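Local atomic coordinates of sphingomyelinase-c (Listeria ivanovii, PDB entry 1ZWX), a protein that is a sphingomyelinase C with the DNase I-like endonuclease/exonuclease/phosphatase fold. Residues 21-26 with 55-60; 225-230 with 288-293; 232-237 with 283-288. All coordinates share one frame; numbering follows the deposited sequence.

Contact 1: 21-26 with 55-60; sequences FSRNIY and AFDTSA
Arg-23 and Asp-57 meet where two loops leave neighbouring strands, and the arginine side chain, followed outward, shows how one acidic group can serve two segments at once. Its CB already lies 3.5 Å from OD2 of Asp-57, and CG runs on past both carboxylate oxygens. CD then comes close to OD1, after which a bend at chi3 (-43°) swings NE onto that same oxygen. The resulting salt bridge, Arg-23 NE to Asp-57 OD1, spans 2.8 Å, with the oxygen near the guanidinium edge but tilted from its plane; the guanidinium and carboxylate planes stand 75° apart. At the tip, NH2 comes within 3.3 Å of Ser-59 CB and donates to a water, which in turn donates a hydrogen bond to Asp-57 OD2 and accepts from Ser-59 N.

The backbone of Arg-23 joins the grip as well, its N donating to Asp-57 OD2 over 2.9 Å from above the carboxylate plane. Asp-57 is the N-cap of helix 58-67: its OD1 takes the N-H of Ala-60 on the anti side and Arg-23 NE on the syn side, from opposite faces of the carboxylate. So many donors, together with the helix start, would probably favour the charged form of the acid. Beside this polar cluster the rings of Phe-21 and Phe-56 lie side by side and point the same way, their CD1 atoms 3.9 Å apart and their planes inclined at 61°.

Phe-21 follows strand 12-20 and Phe-56 follows strand 49-55, parallel neighbours in one sheet. Backbone bonds from Leu-20 to Phe-56 and Asp-57 extend that pairing into the loops, while Gln-31 and Met-32 of helix 31-39 pack against Arg-23, which thus lies between the starts of two helices.

Contact 2: 225-230 with 288-293; sequences ATWDPT and FSDHYP. With PO4 (phosphate ion), chain B.
Thr-226 and Trp-227 form a classic beta bulge opposite Glu-245, and this bulged segment meets the loop that leads into strand 294-298 of the DNase I-like fold, beside a bound phosphate ion. The backbone link is short and nearly straight: Tyr-292 N donates to Thr-226 O over 2.8 Å, in the carbonyl plane. His-291 CA adds a C-H...O contact to the same oxygen. A water accepts from Asp-228 N and donates to Asp-290 O, bridging the loops a second time.

Trp-227, with CG anti to the backbone N (chi1 -171°), places CD1 over the imidazole of His-291, 3.5 Å above one face and toward its rim, and the two ring planes are inclined at 56°. Asp-248 is hydrogen-bonded to His-291 ND1 and also to Thr-226 OG1, which probably helps fix the ring's orientation. Tyr-292 turns its edge to Ala-225 O, a buried carbonyl without a hydrogen-bond partner, at 3.4 Å from Tyr-292 CD1. At the outer end of the imidazole, His-291 NE2 donates to phosphate O2 over 2.7 Å, with the oxygen in the ring plane.

Contact 3: 232-237 with 283-288; sequences NSMLKE and YTYQDF
Ser-233 and Asp-287 face each other at the start of a short helix, and three hydrogen bonds meet around their side chains. The serine OG stands between its own backbone N and carbonyl carbon (chi1 70°), which directs it across to segment 283-288. From there it donates to Asp-287 OD1 over 2.8 Å, using the anti lone pair of that oxygen. Ser-233 N reaches the same oxygen, also over 2.8 Å, but from above the carboxylate plane. Ser-233 OG accepts in return from Gln-286 N at 3.0 Å, almost perfectly straight, so that one small side chain is both donor and acceptor.

Over this pair the amide of Asn-232 stacks on the Asp-287 carboxylate, the two planes only 21° apart, with Asn-232 ND2 lying 3.9 Å from Asp-287 CG. The partner of that ND2 is Ser-289 O, and Asn-232 OD1 caps the helix through weak bonds from Met-234 N and Leu-235 N.

Farther along, Tyr-285 lies edge-on to the helix: Ser-233 O and Glu-237 CB are both near the plane of its ring. The side chains of Met-234 and Glu-237 cross that tyrosine at about right angles, Met-234 CG being 4.1 Å from Tyr-285 CD2 and Glu-237 CG 3.2 Å from Tyr-285 OH. The hydroxyl itself is hydrogen-bonded to a glycerol, and the Trp-29 and Trp-274 rings meet the tyrosine ring.

Helix 233-238 lies against strand 281-285 of a two-stranded antiparallel hairpin. The axes of 233-237 and 283-285 approach to 8.8 Å, with their N-to-C directions 141° apart. The joint is a helix N-terminus capped by Asn-232 in its own chain segment and bound through its first N-H to an aspartate beyond the hairpin.

Overall arrangement
Contacts 2 and 3 form a continuous unit, their centres 10 Å apart and Phe-288 common to both; contact 3 falls within the chain interval that contact 2 spans. Ser-289 O and Asn-232 ND2, 2.9 Å apart, probably form a hydrogen bond between them, while Lys-236 packs on the carbonyls of Pro-229 and Thr-230. Contact 1, formed earlier along the chain, stays separate: its centre is 19 Å from that of contact 2 and 18 Å from that of contact 3, with no touch to either. Phosphate nevertheless relates the first two, since the same phosphate ion lies about 4 Å from the Phe-21 side chain and is bound by His-291.

Contact 1: 21-26 with 55-60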
loop_
_atom_site.group_PDB
_atom_site.type_symbol
_atom_site.label_atom_id
_atom_site.label_comp_id
_atom_site.label_asym_id
_atom_site.label_seq_id
_atom_site.Cartn_x
_atom_site.Cartn_y
_atom_site.Cartn_z
ATOM N N PHE A 21 10.506 7.669 -3.530
ATOM C CA PHE A 21 11.560 7.070 -4.345
ATOM C C PHE A 21 12.945 7.371 -3.812
ATOM O O PHE A 21 13.149 8.355 -3.090
ATOM C CB PHE A 21 11.416 7.568 -5.777
ATOM C CG PHE A 21 10.428 6.767 -6.606
ATOM C CD1 PHE A 21 9.401 6.013 -5.999
ATOM C CD2 PHE A 21 10.515 6.781 -8.014
ATOM C CE1 PHE A 21 8.476 5.276 -6.796
ATOM C CE2 PHE A 21 9.615 6.046 -8.802
ATOM C CZ PHE A 21 8.575 5.302 -8.182
ATOM N N SER A 22 13.896 6.509 -4.161
ATOM C CA SER A 22 15.312 6.705 -3.828
ATOM C C SER A 22 15.795 8.130 -4.144
ATOM O O SER A 22 15.661 8.571 -5.266
ATOM C CB SER A 22 16.154 5.725 -4.642
ATOM O OG SER A 22 17.497 6.163 -4.723
ATOM N N ARG A 23 16.362 8.823 -3.155
ATOM C CA ARG A 23 16.860 10.198 -3.369
ATOM C C ARG A 23 18.195 10.154 -4.143
ATOM O O ARG A 23 18.634 11.171 -4.694
ATOM C CB ARG A 23 17.037 10.941 -2.033
ATOM C CG ARG A 23 15.712 11.426 -1.367
ATOM C CD ARG A 23 15.963 11.978 0.063
ATOM N NE ARG A 23 16.876 11.127 0.804
ATOM C CZ ARG A 23 17.976 11.535 1.430
ATOM N NH1 ARG A 23 18.309 12.832 1.474
ATOM N NH2 ARG A 23 18.738 10.639 2.007
ATOM N N ASN A 24 18.846 8.995 -4.146
ATOM C CA ASN A 24 20.078 8.807 -4.944
ATOM C C ASN A 24 19.778 8.942 -6.434
ATOM O O ASN A 24 20.526 9.591 -7.183
ATOM C CB ASN A 24 20.736 7.459 -4.619
ATOM C CG ASN A 24 21.461 7.461 -3.292
ATOM O OD1 ASN A 24 21.510 6.444 -2.605
ATOM N ND2 ASN A 24 22.041 8.597 -2.927
ATOM N N ILE A 25 18.645 8.399 -6.855
ATOM C CA ILE A 25 18.254 8.403 -8.245
ATOM C C ILE A 25 17.318 9.559 -8.576
ATOM O O ILE A 25 17.428 10.170 -9.658
ATOM C CB ILE A 25 17.619 7.061 -8.640
ATOM C CG1 ILE A 25 18.547 5.899 -8.234
ATOM C CG2 ILE A 25 17.266 7.040 -10.108
ATOM C CD1 ILE A 25 20.019 6.022 -8.808
ATOM N N TYR A 26 16.398 9.861 -7.653
ATOM C CA TYR A 26 15.442 10.960 -7.861
ATOM C C TYR A 26 15.514 11.939 -6.698
ATOM O O TYR A 26 14.599 11.981 -5.888
ATOM C CB TYR A 26 13.995 10.453 -8.070
ATOM C CG TYR A 26 13.892 9.417 -9.160
ATOM C CD1 TYR A 26 13.946 8.054 -8.847
ATOM C CD2 TYR A 26 13.810 9.789 -10.510
ATOM C CE1 TYR A 26 13.881 7.085 -9.843
ATOM C CE2 TYR A 26 13.756 8.816 -11.516
ATOM C CZ TYR A 26 13.793 7.484 -11.172
ATOM O OH TYR A 26 13.739 6.518 -12.141
ATOM N N ALA A 55 7.618 3.224 0.203
ATOM C CA ALA A 55 8.561 3.752 1.213
ATOM C C ALA A 55 9.920 3.163 0.888
ATOM O O ALA A 55 10.418 2.276 1.588
ATOM C CB ALA A 55 8.093 3.349 2.634
ATOM N N PHE A 56 10.524 3.641 -0.206
ATOM C CA PHE A 56 11.747 3.037 -0.728
ATOM C C PHE A 56 13.014 3.737 -0.201
ATOM O O PHE A 56 13.985 3.078 0.210
ATOM C CB PHE A 56 11.804 3.103 -2.271
ATOM C CG PHE A 56 10.840 2.199 -2.990
ATOM C CD1 PHE A 56 9.949 2.740 -3.913
ATOM C CD2 PHE A 56 10.837 0.825 -2.775
ATOM C CE1 PHE A 56 9.079 1.918 -4.613
ATOM C CE2 PHE A 56 9.947 -0.009 -3.479
ATOM C CZ PHE A 56 9.081 0.547 -4.382
ATOM N N ASP A 57 13.013 5.065 -0.245
ATOM C CA ASP A 57 14.227 5.823 0.123
ATOM C C ASP A 57 14.555 5.535 1.567
ATOM O O ASP A 57 13.700 5.707 2.432
ATOM C CB ASP A 57 13.986 7.316 -0.005
ATOM C CG ASP A 57 15.234 8.115 0.321
ATOM O OD1 ASP A 57 15.223 8.893 1.299
ATOM O OD2 ASP A 57 16.227 7.936 -0.417
ATOM N N THR A 58 15.793 5.140 1.841
ATOM C CA THR A 58 16.166 4.747 3.186
ATOM C C THR A 58 15.865 5.840 4.238
ATOM O O THR A 58 15.187 5.575 5.237
ATOM C CB THR A 58 17.648 4.308 3.223
ATOM O OG1 THR A 58 17.791 3.129 2.424
ATOM C CG2 THR A 58 18.072 3.999 4.625
ATOM N N SER A 59 16.358 7.060 4.003
ATOM C CA SER A 59 16.196 8.172 4.965
ATOM C C SER A 59 14.781 8.694 5.120
ATOM O O SER A 59 14.330 8.894 6.250
ATOM C CB SER A 59 17.130 9.347 4.628
ATOM O OG SER A 59 18.465 8.888 4.608
ATOM N N ALA A 60 14.085 8.932 4.009
ATOM C CA ALA A 60 12.740 9.490 4.063
ATOM C C ALA A 60 11.776 8.477 4.697
ATOM O O ALA A 60 10.861 8.858 5.427
ATOM C CB ALA A 60 12.253 9.892 2.685
HETATM O O HOH W 1 18.178 7.982 1.574
#

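Contact 2: 225-230 with 288-293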
loop_
_atom_site.group_PDB
_atom_site.type_symbol
_atom_site.label_atom_id
_atom_site.label_comp_id
_atom_site.label_asym_id
_atom_site.label_seq_id
_atom_site.Cartn_x
_atom_site.Cartn_y
_atom_site.Cartn_z
ATOM N N ALA A 225 -10.589 7.921 -8.776
ATOM C CA ALA A 225 -9.292 7.482 -9.268
ATOM C C ALA A 225 -8.310 7.727 -8.150
ATOM O O ALA A 225 -8.259 8.819 -7.598
ATOM C CB ALA A 225 -8.884 8.275 -10.524
ATOM N N THR A 226 -7.557 6.704 -7.789
ATOM C CA THR A 226 -6.519 6.848 -6.780
ATOM C C THR A 226 -5.205 7.335 -7.400
ATOM O O THR A 226 -4.318 7.797 -6.686
ATOM C CB THR A 226 -6.282 5.530 -6.025
ATOM O OG1 THR A 226 -5.664 4.555 -6.896
ATOM C CG2 THR A 226 -7.624 4.997 -5.469
ATOM N N TRP A 227 -5.102 7.216 -8.732
ATOM C CA TRP A 227 -3.921 7.668 -9.477
ATOM C C TRP A 227 -4.515 8.546 -10.575
ATOM O O TRP A 227 -5.084 8.036 -11.546
ATOM C CB TRP A 227 -3.131 6.466 -10.016
ATOM C CG TRP A 227 -1.798 6.831 -10.611
ATOM C CD1 TRP A 227 -0.609 6.983 -9.957
ATOM C CD2 TRP A 227 -1.533 7.084 -11.999
ATOM N NE1 TRP A 227 0.388 7.331 -10.858
ATOM C CE2 TRP A 227 -0.161 7.407 -12.114
ATOM C CE3 TRP A 227 -2.339 7.109 -13.149
ATOM C CZ2 TRP A 227 0.443 7.732 -13.359
ATOM C CZ3 TRP A 227 -1.745 7.439 -14.384
ATOM C CH2 TRP A 227 -0.372 7.747 -14.471
ATOM N N ASP A 228 -4.447 9.855 -10.371
ATOM C CA ASP A 228 -5.198 10.807 -11.206
ATOM C C ASP A 228 -4.364 11.969 -11.752
ATOM O O ASP A 228 -4.225 12.997 -11.085
ATOM C CB ASP A 228 -6.383 11.381 -10.425
ATOM C CG ASP A 228 -7.467 11.911 -11.332
ATOM O OD1 ASP A 228 -7.194 12.248 -12.513
ATOM O OD2 ASP A 228 -8.603 12.004 -10.871
ATOM N N PRO A 229 -3.808 11.819 -12.974
ATOM C CA PRO A 229 -3.103 12.975 -13.584
ATOM C C PRO A 229 -3.982 14.219 -13.868
ATOM O O PRO A 229 -3.441 15.300 -14.143
ATOM C CB PRO A 229 -2.545 12.396 -14.895
ATOM C CG PRO A 229 -2.549 10.896 -14.705
ATOM C CD PRO A 229 -3.755 10.625 -13.839
ATOM N N THR A 230 -5.309 14.094 -13.807
ATOM C CA THR A 230 -6.148 15.268 -14.027
ATOM C C THR A 230 -6.278 16.155 -12.790
ATOM O O THR A 230 -6.615 17.321 -12.928
ATOM C CB THR A 230 -7.554 14.951 -14.657
ATOM O OG1 THR A 230 -8.427 14.342 -13.696
ATOM C CG2 THR A 230 -7.438 14.060 -15.839
ATOM N N PHE A 288 0.517 15.010 -1.244
ATOM C CA PHE A 288 1.352 14.213 -0.347
ATOM C C PHE A 288 2.135 13.160 -1.119
ATOM O O PHE A 288 3.205 12.718 -0.679
ATOM C CB PHE A 288 0.473 13.463 0.678
ATOM C CG PHE A 288 -0.261 14.383 1.649
ATOM C CD1 PHE A 288 -1.606 14.644 1.491
ATOM C CD2 PHE A 288 0.415 14.977 2.704
ATOM C CE1 PHE A 288 -2.292 15.508 2.381
ATOM C CE2 PHE A 288 -0.265 15.849 3.594
ATOM C CZ PHE A 288 -1.597 16.094 3.433
ATOM N N SER A 289 1.555 12.729 -2.230
ATOM C CA SER A 289 2.084 11.625 -3.030
ATOM C C SER A 289 1.422 11.685 -4.404
ATOM O O SER A 289 0.485 12.475 -4.610
ATOM C CB SER A 289 1.786 10.284 -2.329
ATOM O OG SER A 289 1.802 9.207 -3.247
ATOM N N ASP A 290 1.881 10.862 -5.345
ATOM C CA ASP A 290 1.205 10.786 -6.629
ATOM C C ASP A 290 -0.021 9.872 -6.599
ATOM O O ASP A 290 -0.784 9.832 -7.580
ATOM C CB ASP A 290 2.184 10.435 -7.778
ATOM C CG ASP A 290 2.788 9.027 -7.673
ATOM O OD1 ASP A 290 2.705 8.352 -6.618
ATOM O OD2 ASP A 290 3.398 8.594 -8.694
ATOM N N HIS A 291 -0.195 9.117 -5.495
ATOM C CA HIS A 291 -1.421 8.330 -5.272
ATOM C C HIS A 291 -2.204 9.016 -4.167
ATOM O O HIS A 291 -1.604 9.592 -3.255
ATOM C CB HIS A 291 -1.138 6.903 -4.800
ATOM C CG HIS A 291 -0.601 5.988 -5.858
ATOM N ND1 HIS A 291 -1.330 4.933 -6.367
ATOM C CD2 HIS A 291 0.601 5.961 -6.493
ATOM C CE1 HIS A 291 -0.609 4.303 -7.283
ATOM N NE2 HIS A 291 0.568 4.902 -7.376
ATOM N N TYR A 292 -3.529 8.894 -4.218
ATOM C CA TYR A 292 -4.352 9.291 -3.082
ATOM C C TYR A 292 -4.460 8.154 -2.082
ATOM O O TYR A 292 -4.428 6.993 -2.475
ATOM C CB TYR A 292 -5.747 9.757 -3.520
ATOM C CG TYR A 292 -5.722 10.946 -4.414
ATOM C CD1 TYR A 292 -6.341 10.917 -5.689
ATOM C CD2 TYR A 292 -5.075 12.109 -4.018
ATOM C CE1 TYR A 292 -6.308 12.051 -6.529
ATOM C CE2 TYR A 292 -5.028 13.237 -4.855
ATOM C CZ TYR A 292 -5.633 13.207 -6.092
ATOM O OH TYR A 292 -5.562 14.353 -6.872
ATOM N N PRO A 293 -4.553 8.490 -0.771
ATOM C CA PRO A 293 -4.746 7.477 0.265
ATOM C C PRO A 293 -6.159 6.883 0.171
ATOM O O PRO A 293 -7.063 7.518 -0.384
ATOM C CB PRO A 293 -4.614 8.254 1.578
ATOM C CG PRO A 293 -4.378 9.683 1.221
ATOM C CD PRO A 293 -4.518 9.867 -0.236
HETATM P P PO4 B . 3.770 4.030 -9.683
HETATM O O1 PO4 B . 4.008 5.042 -10.793
HETATM O O2 PO4 B . 2.982 4.670 -8.569
HETATM O O3 PO4 B . 2.921 2.882 -10.202
HETATM O O4 PO4 B . 5.120 3.553 -9.182
HETATM O O HOH W 2 -3.398 10.749 -7.850
#

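Contact 3: 232-237 with 283-288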
loop_
_atom_site.group_PDB
_atom_site.type_symbol
_atom_site.label_atom_id
_atom_site.label_comp_id
_atom_site.label_asym_id
_atom_site.label_seq_id
_atom_site.Cartn_x
_atom_site.Cartn_y
_atom_site.Cartn_z
ATOM N N ASN A 232 -3.903 15.487 -9.645
ATOM C CA ASN A 232 -2.734 15.387 -8.775
ATOM C C ASN A 232 -1.610 16.282 -9.301
ATOM O O ASN A 232 -1.151 16.092 -10.423
ATOM C CB ASN A 232 -2.283 13.921 -8.678
ATOM C CG ASN A 232 -1.258 13.684 -7.608
ATOM O OD1 ASN A 232 -0.098 14.041 -7.754
ATOM N ND2 ASN A 232 -1.668 13.032 -6.530
ATOM N N SER A 233 -1.174 17.249 -8.489
ATOM C CA SER A 233 -0.150 18.200 -8.910
ATOM C C SER A 233 1.175 17.511 -9.338
ATOM O O SER A 233 1.826 17.956 -10.291
ATOM C CB SER A 233 0.090 19.202 -7.798
ATOM O OG SER A 233 0.732 18.597 -6.683
ATOM N N MET A 234 1.554 16.418 -8.658
ATOM C CA MET A 234 2.797 15.697 -8.981
ATOM C C MET A 234 2.683 14.938 -10.323
ATOM O O MET A 234 3.654 14.859 -11.074
ATOM C CB MET A 234 3.230 14.761 -7.833
ATOM C CG MET A 234 3.346 15.449 -6.430
ATOM S SD MET A 234 3.704 14.370 -4.999
ATOM C CE MET A 234 5.419 14.089 -5.359
ATOM N N LEU A 235 1.509 14.396 -10.635
ATOM C CA LEU A 235 1.311 13.687 -11.907
ATOM C C LEU A 235 1.133 14.645 -13.102
ATOM O O LEU A 235 1.393 14.268 -14.248
ATOM C CB LEU A 235 0.120 12.732 -11.831
ATOM C CG LEU A 235 0.283 11.534 -10.897
ATOM C CD1 LEU A 235 -0.984 10.695 -10.894
ATOM C CD2 LEU A 235 1.497 10.697 -11.312
ATOM N N LYS A 236 0.657 15.855 -12.837
ATOM C CA LYS A 236 0.540 16.878 -13.867
ATOM C C LYS A 236 1.903 17.188 -14.466
ATOM O O LYS A 236 2.019 17.486 -15.653
ATOM C CB LYS A 236 -0.104 18.138 -13.295
ATOM C CG LYS A 236 -1.595 17.953 -13.098
ATOM C CD LYS A 236 -2.243 19.160 -12.456
ATOM C CE LYS A 236 -3.734 18.995 -12.469
ATOM N NZ LYS A 236 -4.382 19.966 -11.572
ATOM N N GLU A 237 2.924 17.104 -13.624
ATOM C CA GLU A 237 4.307 17.231 -14.038
ATOM C C GLU A 237 4.782 15.983 -14.815
ATOM O O GLU A 237 5.236 16.101 -15.954
ATOM C CB GLU A 237 5.190 17.527 -12.804
ATOM C CG GLU A 237 6.662 17.915 -13.072
ATOM C CD GLU A 237 6.858 19.032 -14.129
ATOM O OE1 GLU A 237 7.927 19.058 -14.772
ATOM O OE2 GLU A 237 5.958 19.872 -14.333
ATOM N N TYR A 283 10.006 24.161 -8.404
ATOM C CA TYR A 283 8.777 23.408 -8.733
ATOM C C TYR A 283 7.956 23.343 -7.449
ATOM O O TYR A 283 8.492 23.075 -6.388
ATOM C CB TYR A 283 9.128 21.978 -9.202
ATOM C CG TYR A 283 9.980 21.992 -10.461
ATOM C CD1 TYR A 283 11.360 22.129 -10.389
ATOM C CD2 TYR A 283 9.379 21.913 -11.716
ATOM C CE1 TYR A 283 12.144 22.203 -11.574
ATOM C CE2 TYR A 283 10.146 21.973 -12.902
ATOM C CZ TYR A 283 11.523 22.110 -12.806
ATOM O OH TYR A 283 12.284 22.146 -13.957
ATOM N N THR A 284 6.672 23.603 -7.574
ATOM C CA THR A 284 5.797 23.749 -6.409
ATOM C C THR A 284 4.646 22.777 -6.543
ATOM O O THR A 284 4.021 22.684 -7.582
ATOM C CB THR A 284 5.282 25.193 -6.300
ATOM O OG1 THR A 284 6.406 26.056 -6.163
ATOM C CG2 THR A 284 4.364 25.392 -5.062
ATOM N N TYR A 285 4.375 22.046 -5.463
ATOM C CA TYR A 285 3.331 21.027 -5.504
ATOM C C TYR A 285 2.423 21.131 -4.275
ATOM O O TYR A 285 2.763 21.816 -3.305
ATOM C CB TYR A 285 3.969 19.631 -5.522
ATOM C CG TYR A 285 4.879 19.394 -6.705
ATOM C CD1 TYR A 285 6.267 19.479 -6.576
ATOM C CD2 TYR A 285 4.341 19.123 -7.964
ATOM C CE1 TYR A 285 7.110 19.263 -7.700
ATOM C CE2 TYR A 285 5.179 18.913 -9.091
ATOM C CZ TYR A 285 6.547 18.975 -8.933
ATOM O OH TYR A 285 7.347 18.756 -10.048
ATOM N N GLN A 286 1.308 20.409 -4.308
ATOM C CA GLN A 286 0.348 20.478 -3.211
ATOM C C GLN A 286 -0.308 19.112 -2.932
ATOM O O GLN A 286 -1.475 19.040 -2.485
ATOM C CB GLN A 286 -0.714 21.517 -3.559
ATOM C CG GLN A 286 -1.398 21.233 -4.863
ATOM C CD GLN A 286 -2.490 22.225 -5.174
ATOM O OE1 GLN A 286 -3.395 21.944 -5.965
ATOM N NE2 GLN A 286 -2.414 23.396 -4.552
ATOM N N ASP A 287 0.448 18.043 -3.184
ATOM C CA ASP A 287 0.001 16.691 -2.882
ATOM C C ASP A 287 1.007 15.967 -2.045
ATOM O O ASP A 287 2.203 16.289 -2.078
ATOM C CB ASP A 287 -0.403 15.928 -4.148
ATOM C CG ASP A 287 -1.674 16.494 -4.787
ATOM O OD1 ASP A 287 -1.567 17.363 -5.698
ATOM O OD2 ASP A 287 -2.804 16.079 -4.390
ATOM N N PHE A 288 0.517 15.010 -1.244
ATOM C CA PHE A 288 1.352 14.213 -0.347
ATOM C C PHE A 288 2.135 13.160 -1.119
ATOM O O PHE A 288 3.205 12.718 -0.679
ATOM C CB PHE A 288 0.473 13.463 0.678
ATOM C CG PHE A 288 -0.261 14.383 1.649
ATOM C CD1 PHE A 288 -1.606 14.644 1.491
ATOM C CD2 PHE A 288 0.415 14.977 2.704
ATOM C CE1 PHE A 288 -2.292 15.508 2.381
ATOM C CE2 PHE A 288 -0.265 15.849 3.594
ATOM C CZ PHE A 288 -1.597 16.094 3.433
#